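Local coordinates for CT253 (Chlamydia trachomatis serovar L2, PDB 6UXC), which is of unknown function but is probably made as a lipoprotein, which would anchor it to a membrane, at residues Ala71-Phe74 with Asn80-Pro83; Pro112-Ser117 with Gly167-Arg172; Glu136-Ser141 with Phe174-Ala179. One frame throughout, in Å; residues are numbered along the deposited sequence.

How the contacts relate
From the N terminus, contact 1 comes first and closes a short loop: residues 80-83 fold back on the region of helix 68-72 before the chain enters strand 94-105. The other two are long-range and cross one another, since strand segments 112-117 and 136-141 come in that order and then helix segments 167-172 and 174-179. Both fasten helix 165-184 to the mixed sheet, on neighbouring strands 113-124 and 131-143, and their centres lie about 10 Å apart. Ala-116 O and Ala-140 N, 3.1 Å apart, join them in a probable hydrogen bond. Contact 1 stands apart, its centre about 30 Å from that of contact 2 and across the chain's centre from it.

Contact 1: residues Ala71-Phe74 with Asn80-Pro83; sequences AAQF and NISP
Ile-81 packs against Gln-73 and Phe-74, its CG1-CD1 branch touching both the Gln-73 stem and the Phe-74 ring. The CD1 methyl sits over one face of the Phe-74 ring, 3.8 Å from the centroid and 18° off the normal, a CH-pi contact displaced toward the rim at CD2. The other methyl, Ile-81 CG2, lies over the face of the Gln-73 amide, 3.7 Å from CD. Gln-73 CG also lies 3.7 Å from Ile-81 CD1, so one isoleucine fills the angle between an aromatic face and an aliphatic stem. The Gln-73 chain leaves with CG between its backbone N and carbonyl carbon (chi1 67°) and then runs extended, which brings the amide to CG2. This is local packing of a turn of chain that comes back on the region of helix 68-72, with five residues between the segments. The amide is held at both ends: NE2 donates to the carbonyls of Val-70 and Leu-85, and OE1 accepts from a water at 2.7 Å that also donates to Asn-80 O, likewise at 2.7 Å. Farther out, Phe-74 stacks edge-to-face with Phe-123 and rests on Leu-24 of strand 19-28 and on Leu-89, while its carbonyl accepts from Arg-121. Ile-81 also touches Val-130, and Ser-82 OG is hydrogen-bonded to Leu-85 N.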
loop_
_atom_site.group_PDB
_atom_site.type_symbol
_atom_site.label_atom_id
_atom_site.label_comp_id
_atom_site.label_asym_id
_atom_site.label_seq_id
_atom_site.Cartn_x
_atom_site.Cartn_y
_atom_site.Cartn_z
ATOM N N ALA A 71 -6.725 11.355 -6.190
ATOM C CA ALA A 71 -6.122 10.077 -5.827
ATOM C C ALA A 71 -6.825 8.927 -6.538
ATOM O O ALA A 71 -6.184 7.976 -7.016
ATOM C CB ALA A 71 -6.184 9.880 -4.315
ATOM N N ALA A 72 -8.154 8.997 -6.617
ATOM C CA ALA A 72 -8.906 7.850 -7.110
ATOM C C ALA A 72 -8.536 7.508 -8.538
ATOM O O ALA A 72 -8.575 6.329 -8.934
ATOM C CB ALA A 72 -10.402 8.140 -6.996
ATOM N N GLN A 73 -8.203 8.512 -9.348
ATOM C CA GLN A 73 -7.977 8.238 -10.757
ATOM C C GLN A 73 -6.843 7.239 -10.965
ATOM O O GLN A 73 -6.830 6.524 -11.970
ATOM C CB GLN A 73 -7.728 9.551 -11.508
ATOM C CG GLN A 73 -6.516 10.218 -11.162
ATOM C CD GLN A 73 -6.508 11.677 -11.617
ATOM O OE1 GLN A 73 -7.141 12.073 -12.594
ATOM N NE2 GLN A 73 -5.765 12.463 -10.907
ATOM N N PHE A 74 -5.887 7.168 -10.028
ATOM C CA PHE A 74 -4.762 6.247 -10.180
ATOM C C PHE A 74 -5.145 4.797 -9.936
ATOM O O PHE A 74 -4.341 3.903 -10.236
ATOM C CB PHE A 74 -3.622 6.654 -9.232
ATOM C CG PHE A 74 -2.982 7.960 -9.600
ATOM C CD1 PHE A 74 -3.463 9.151 -9.087
ATOM C CD2 PHE A 74 -1.901 7.983 -10.471
ATOM C CE1 PHE A 74 -2.857 10.364 -9.449
ATOM C CE2 PHE A 74 -1.322 9.172 -10.831
ATOM C CZ PHE A 74 -1.808 10.362 -10.309
ATOM N N ASN A 80 -6.909 7.206 -17.032
ATOM C CA ASN A 80 -6.852 8.266 -18.026
ATOM C C ASN A 80 -6.645 9.535 -17.213
ATOM O O ASN A 80 -7.605 10.048 -16.630
ATOM C CB ASN A 80 -8.111 8.331 -18.872
ATOM C CG ASN A 80 -7.945 9.277 -20.018
ATOM O OD1 ASN A 80 -7.805 10.478 -19.810
ATOM N ND2 ASN A 80 -7.904 8.750 -21.227
ATOM N N ILE A 81 -5.394 10.000 -17.132
ATOM C CA ILE A 81 -4.978 11.051 -16.195
ATOM C C ILE A 81 -4.210 12.102 -16.995
ATOM O O ILE A 81 -3.075 11.853 -17.406
ATOM C CB ILE A 81 -4.111 10.502 -15.056
ATOM C CG1 ILE A 81 -4.838 9.343 -14.346
ATOM C CG2 ILE A 81 -3.760 11.576 -14.030
ATOM C CD1 ILE A 81 -4.024 8.634 -13.325
ATOM N N SER A 82 -4.812 13.269 -17.192
ATOM C CA SER A 82 -4.120 14.373 -17.857
ATOM C C SER A 82 -3.050 14.935 -16.932
ATOM O O SER A 82 -3.125 14.778 -15.716
ATOM C CB SER A 82 -5.096 15.492 -18.190
ATOM O OG SER A 82 -5.480 16.139 -16.972
ATOM N N PRO A 83 -2.040 15.600 -17.477
ATOM C CA PRO A 83 -1.044 16.207 -16.589
ATOM C C PRO A 83 -1.653 17.189 -15.600
ATOM O O PRO A 83 -1.197 17.298 -14.453
ATOM C CB PRO A 83 -0.077 16.900 -17.566
ATOM C CG PRO A 83 -0.266 16.192 -18.860
ATOM C CD PRO A 83 -1.709 15.775 -18.901
HETATM O O HOH W 1 -8.773 11.487 -14.662
#

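Contact 2: residues Pro112-Ser117 with Gly167-Arg172; sequences PSISAS and GLMHQR
Strand 113-117 and helix 167-172 run nearly parallel, 27° between their N-to-C directions and their axes 8.6 Å apart at closest approach, with Ser-115 and Met-169 nearest in register. This is the alpha/beta layer packing of the protein: helix 165-184 lies across one face of the mixed sheet, and Ile-114 and Ala-116 point their side chains at it while Ser-115, between them, points away. Within 167-172, Met-169 makes all the contacts; Pro-165 and Met-166 add to them at Ile-114, and Leu-173 at Ala-116. With its CG anti to the backbone N (chi1 -173°) the chain sets out toward the strand, then bends at chi2 and chi3, so that the thioether lies against the strand backbone. CG passes 3.8 Å from Ile-114 O, and SD comes within 3.8 Å of Ala-116 CB. The same side chain also touches Gln-103, Ala-140 and Gln-142, which places it over three adjacent strands. His-170 turns its ring edge to Met-169 SD; its ND1 is hydrogen-bonded to Glu-44 and its NE2 to Gln-103. The terminal methyl, Met-169 CE, lies 3.6 Å from the carbonyl carbon of Ser-115.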
loop_
_atom_site.group_PDB
_atom_site.type_symbol
_atom_site.label_atom_id
_atom_site.label_comp_id
_atom_site.label_asym_id
_atom_site.label_seq_id
_atom_site.Cartn_x
_atom_site.Cartn_y
_atom_site.Cartn_z
ATOM N N PRO A 112 -6.057 -24.106 7.183
ATOM C CA PRO A 112 -6.716 -22.806 6.982
ATOM C C PRO A 112 -5.801 -21.633 7.294
ATOM O O PRO A 112 -4.994 -21.666 8.222
ATOM C CB PRO A 112 -7.908 -22.862 7.943
ATOM C CG PRO A 112 -8.213 -24.336 8.052
ATOM C CD PRO A 112 -6.885 -25.033 7.975
ATOM N N SER A 113 -5.947 -20.578 6.512
ATOM C CA SER A 113 -5.003 -19.482 6.564
ATOM C C SER A 113 -5.748 -18.180 6.399
ATOM O O SER A 113 -6.920 -18.143 6.016
ATOM C CB SER A 113 -3.937 -19.615 5.477
ATOM O OG SER A 113 -4.552 -19.675 4.207
ATOM N N ILE A 114 -5.040 -17.105 6.691
ATOM C CA ILE A 114 -5.498 -15.765 6.387
ATOM C C ILE A 114 -4.546 -15.194 5.352
ATOM O O ILE A 114 -3.326 -15.370 5.447
ATOM C CB ILE A 114 -5.578 -14.887 7.652
ATOM C CG1 ILE A 114 -6.158 -13.518 7.296
ATOM C CG2 ILE A 114 -4.212 -14.734 8.320
ATOM C CD1 ILE A 114 -6.552 -12.721 8.484
ATOM N N SER A 115 -5.103 -14.554 4.334
ATOM C CA SER A 115 -4.298 -14.064 3.230
ATOM C C SER A 115 -4.810 -12.707 2.794
ATOM O O SER A 115 -5.973 -12.355 3.016
ATOM C CB SER A 115 -4.333 -15.027 2.034
ATOM O OG SER A 115 -5.653 -15.116 1.530
ATOM N N ALA A 116 -3.930 -11.962 2.129
ATOM C CA ALA A 116 -4.279 -10.677 1.556
ATOM C C ALA A 116 -3.562 -10.509 0.227
ATOM O O ALA A 116 -2.488 -11.072 -0.002
ATOM C CB ALA A 116 -3.935 -9.506 2.478
ATOM N N SER A 117 -4.183 -9.742 -0.647
ATOM C CA SER A 117 -3.703 -9.532 -2.003
ATOM C C SER A 117 -3.763 -8.043 -2.278
ATOM O O SER A 117 -4.794 -7.413 -2.021
ATOM C CB SER A 117 -4.564 -10.312 -3.007
ATOM O OG SER A 117 -4.131 -10.122 -4.334
ATOM N N GLY A 167 -0.815 -10.511 11.566
ATOM C CA GLY A 167 0.281 -9.559 11.667
ATOM C C GLY A 167 1.541 -10.062 10.991
ATOM O O GLY A 167 2.256 -9.294 10.339
ATOM N N LEU A 168 1.814 -11.356 11.124
ATOM C CA LEU A 168 2.934 -11.973 10.417
ATOM C C LEU A 168 2.751 -11.824 8.913
ATOM O O LEU A 168 3.684 -11.459 8.184
ATOM C CB LEU A 168 3.014 -13.449 10.806
ATOM C CG LEU A 168 3.460 -13.743 12.235
ATOM C CD1 LEU A 168 3.143 -15.185 12.667
ATOM C CD2 LEU A 168 4.952 -13.500 12.342
ATOM N N MET A 169 1.538 -12.117 8.439
ATOM C CA MET A 169 1.218 -12.017 7.022
ATOM C C MET A 169 1.369 -10.580 6.537
ATOM O O MET A 169 2.027 -10.320 5.518
ATOM C CB MET A 169 -0.206 -12.536 6.796
ATOM C CG MET A 169 -0.629 -12.662 5.351
ATOM S SD MET A 169 -1.478 -11.189 4.778
ATOM C CE MET A 169 -3.047 -11.323 5.650
ATOM N N HIS A 170 0.804 -9.634 7.284
ATOM C CA HIS A 170 0.914 -8.224 6.900
ATOM C C HIS A 170 2.361 -7.769 6.811
ATOM O O HIS A 170 2.740 -7.059 5.871
ATOM C CB HIS A 170 0.166 -7.359 7.898
ATOM C CG HIS A 170 -1.317 -7.405 7.740
ATOM N ND1 HIS A 170 -2.158 -6.609 8.478
ATOM C CD2 HIS A 170 -2.115 -8.160 6.945
ATOM C CE1 HIS A 170 -3.410 -6.857 8.141
ATOM N NE2 HIS A 170 -3.408 -7.803 7.218
ATOM N N GLN A 171 3.169 -8.123 7.808
ATOM C CA GLN A 171 4.559 -7.686 7.840
ATOM C C GLN A 171 5.295 -8.122 6.577
ATOM O O GLN A 171 5.994 -7.321 5.944
ATOM C CB GLN A 171 5.220 -8.245 9.099
ATOM C CG GLN A 171 6.572 -7.680 9.406
ATOM C CD GLN A 171 7.157 -8.305 10.648
ATOM O OE1 GLN A 171 7.170 -9.527 10.788
ATOM N NE2 GLN A 171 7.630 -7.474 11.565
ATOM N N ARG A 172 5.112 -9.373 6.166
ATOM C CA ARG A 172 5.822 -9.842 4.976
ATOM C C ARG A 172 5.320 -9.111 3.737
ATOM O O ARG A 172 6.111 -8.741 2.857
ATOM C CB ARG A 172 5.668 -11.357 4.809
ATOM C CG ARG A 172 6.497 -12.184 5.788
ATOM C CD ARG A 172 6.720 -13.612 5.264
ATOM N NE ARG A 172 5.451 -14.193 4.863
ATOM C CZ ARG A 172 4.601 -14.778 5.704
ATOM N NH1 ARG A 172 4.915 -14.903 6.993
ATOM N NH2 ARG A 172 3.452 -15.262 5.248
#

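Contact 3: residues Glu136-Ser141 with Phe174-Ala179; sequences EILDAS and FREIVA
Leu-138 and Ile-177 form the apolar part of the contact between outer strand 131-143 and helix 165-184, which covers one face of the mixed sheet. The segments run close to antiparallel, at 158°, with axes 8.8 Å apart at the closest point. Leu-138 CD1 reaches the helix backbone at Ile-177 CA, 3.7 Å away, and the leucine crosses the CG1 branch of Ile-177 obliquely, CD1 to CG1 3.8 Å. With CG anti to its carbonyl carbon (chi1 -54°) and chi2 at 177°, the leucine sends its other methyl, CD2, to the carboxylate of Glu-176, 4.0 Å from CD. Leu-173 and Arg-180 of the same helix also touch Leu-138, and Val-120 of strand 113-124 touches both Leu-138 and Ile-177.

The polar part passes through water. The extended Glu-176 chain crosses Leu-138 at a slant, OE2 3.8 Å from Leu-138 CB, and this OE2 accepts from two waters. One, at 2.6 Å from OE2, also accepts from Asp-139 N; the other donates to Asp-139 O. A single carboxylate oxygen is thus linked to both backbone polar atoms of one strand residue. The charge of Glu-176 is also met directly, by a salt bridge from OE1 to Arg-180, an arginine that Glu-136 shares through its own OE1. The second water lies 2.8 Å from Glu-176 OE2 and 2.9 Å from Asp-139 O.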
loop_
_atom_site.group_PDB
_atom_site.type_symbol
_atom_site.label_atom_id
_atom_site.label_comp_id
_atom_site.label_asym_id
_atom_site.label_seq_id
_atom_site.Cartn_x
_atom_site.Cartn_y
_atom_site.Cartn_z
ATOM N N GLU A 136 1.660 -4.748 -10.347
ATOM C CA GLU A 136 1.789 -6.144 -9.974
ATOM C C GLU A 136 0.898 -6.423 -8.785
ATOM O O GLU A 136 0.733 -5.574 -7.908
ATOM C CB GLU A 136 3.238 -6.498 -9.639
ATOM C CG GLU A 136 3.467 -7.998 -9.370
ATOM C CD GLU A 136 4.931 -8.334 -9.117
ATOM O OE1 GLU A 136 5.764 -7.409 -9.053
ATOM O OE2 GLU A 136 5.258 -9.542 -8.996
ATOM N N ILE A 137 0.347 -7.636 -8.753
ATOM C CA ILE A 137 -0.406 -8.111 -7.600
ATOM C C ILE A 137 0.534 -8.931 -6.731
ATOM O O ILE A 137 1.120 -9.918 -7.193
ATOM C CB ILE A 137 -1.635 -8.919 -8.033
ATOM C CG1 ILE A 137 -2.566 -8.009 -8.837
ATOM C CG2 ILE A 137 -2.322 -9.525 -6.826
ATOM C CD1 ILE A 137 -3.740 -8.707 -9.465
ATOM N N LEU A 138 0.701 -8.488 -5.494
ATOM C CA LEU A 138 1.502 -9.125 -4.468
ATOM C C LEU A 138 0.562 -9.727 -3.433
ATOM O O LEU A 138 -0.533 -9.208 -3.180
ATOM C CB LEU A 138 2.433 -8.108 -3.801
ATOM C CG LEU A 138 3.345 -7.292 -4.731
ATOM C CD1 LEU A 138 4.147 -6.277 -3.948
ATOM C CD2 LEU A 138 4.260 -8.197 -5.562
ATOM N N ASP A 139 0.974 -10.830 -2.831
ATOM C CA ASP A 139 0.100 -11.469 -1.865
ATOM C C ASP A 139 0.940 -12.151 -0.800
ATOM O O ASP A 139 2.144 -12.354 -0.958
ATOM C CB ASP A 139 -0.866 -12.447 -2.541
ATOM C CG ASP A 139 -0.158 -13.530 -3.345
ATOM O OD1 ASP A 139 0.969 -13.939 -2.983
ATOM O OD2 ASP A 139 -0.748 -13.965 -4.353
ATOM N N ALA A 140 0.278 -12.456 0.311
ATOM C CA ALA A 140 0.895 -13.121 1.448
ATOM C C ALA A 140 -0.161 -13.994 2.112
ATOM O O ALA A 140 -1.352 -13.720 2.006
ATOM C CB ALA A 140 1.463 -12.107 2.437
ATOM N N SER A 141 0.286 -15.069 2.769
ATOM C CA SER A 141 -0.636 -15.964 3.441
ATOM C C SER A 141 0.032 -16.530 4.682
ATOM O O SER A 141 1.253 -16.735 4.713
ATOM C CB SER A 141 -1.088 -17.110 2.535
ATOM O OG SER A 141 -1.928 -17.968 3.270
ATOM N N PHE A 174 3.929 -6.034 3.583
ATOM C CA PHE A 174 4.388 -4.647 3.553
ATOM C C PHE A 174 5.846 -4.591 3.112
ATOM O O PHE A 174 6.234 -3.716 2.331
ATOM C CB PHE A 174 4.265 -3.978 4.920
ATOM C CG PHE A 174 2.873 -3.922 5.462
ATOM C CD1 PHE A 174 1.786 -3.750 4.647
ATOM C CD2 PHE A 174 2.668 -4.011 6.825
ATOM C CE1 PHE A 174 0.507 -3.696 5.170
ATOM C CE2 PHE A 174 1.380 -3.941 7.351
ATOM C CZ PHE A 174 0.320 -3.788 6.524
ATOM N N ARG A 175 6.662 -5.522 3.609
ATOM C CA ARG A 175 8.065 -5.555 3.212
ATOM C C ARG A 175 8.206 -5.758 1.711
ATOM O O ARG A 175 9.002 -5.067 1.064
ATOM C CB ARG A 175 8.790 -6.666 3.953
ATOM C CG ARG A 175 9.030 -6.411 5.415
ATOM C CD ARG A 175 9.652 -7.660 5.990
ATOM N NE ARG A 175 9.848 -7.605 7.430
ATOM C CZ ARG A 175 9.672 -8.640 8.245
ATOM N NH1 ARG A 175 9.264 -9.813 7.773
ATOM N NH2 ARG A 175 9.887 -8.496 9.543
ATOM N N GLU A 176 7.403 -6.657 1.133
ATOM C CA GLU A 176 7.502 -6.926 -0.299
ATOM C C GLU A 176 7.020 -5.741 -1.117
ATOM O O GLU A 176 7.597 -5.425 -2.167
ATOM C CB GLU A 176 6.707 -8.173 -0.702
ATOM C CG GLU A 176 6.938 -8.540 -2.187
ATOM C CD GLU A 176 6.326 -9.882 -2.628
ATOM O OE1 GLU A 176 7.008 -10.624 -3.371
ATOM O OE2 GLU A 176 5.182 -10.188 -2.277
ATOM N N ILE A 177 5.947 -5.090 -0.669
ATOM C CA ILE A 177 5.419 -3.950 -1.405
ATOM C C ILE A 177 6.501 -2.884 -1.537
ATOM O O ILE A 177 6.762 -2.358 -2.625
ATOM C CB ILE A 177 4.165 -3.397 -0.710
ATOM C CG1 ILE A 177 2.967 -4.343 -0.898
ATOM C CG2 ILE A 177 3.858 -2.026 -1.234
ATOM C CD1 ILE A 177 1.815 -4.032 0.050
ATOM N N VAL A 178 7.149 -2.551 -0.422
ATOM C CA VAL A 178 8.116 -1.465 -0.466
ATOM C C VAL A 178 9.369 -1.886 -1.221
ATOM O O VAL A 178 9.951 -1.070 -1.941
ATOM C CB VAL A 178 8.429 -0.970 0.950
ATOM C CG1 VAL A 178 9.592 -0.002 0.930
ATOM C CG2 VAL A 178 7.209 -0.281 1.537
ATOM N N ALA A 179 9.774 -3.157 -1.132
ATOM C CA ALA A 179 10.943 -3.601 -1.889
ATOM C C ALA A 179 10.707 -3.463 -3.385
ATOM O O ALA A 179 11.614 -3.051 -4.127
ATOM C CB ALA A 179 11.289 -5.057 -1.550
HETATM O O HOH W 2 3.618 -11.682 -3.700
HETATM O O HOH W 3 4.177 -10.725 0.284
#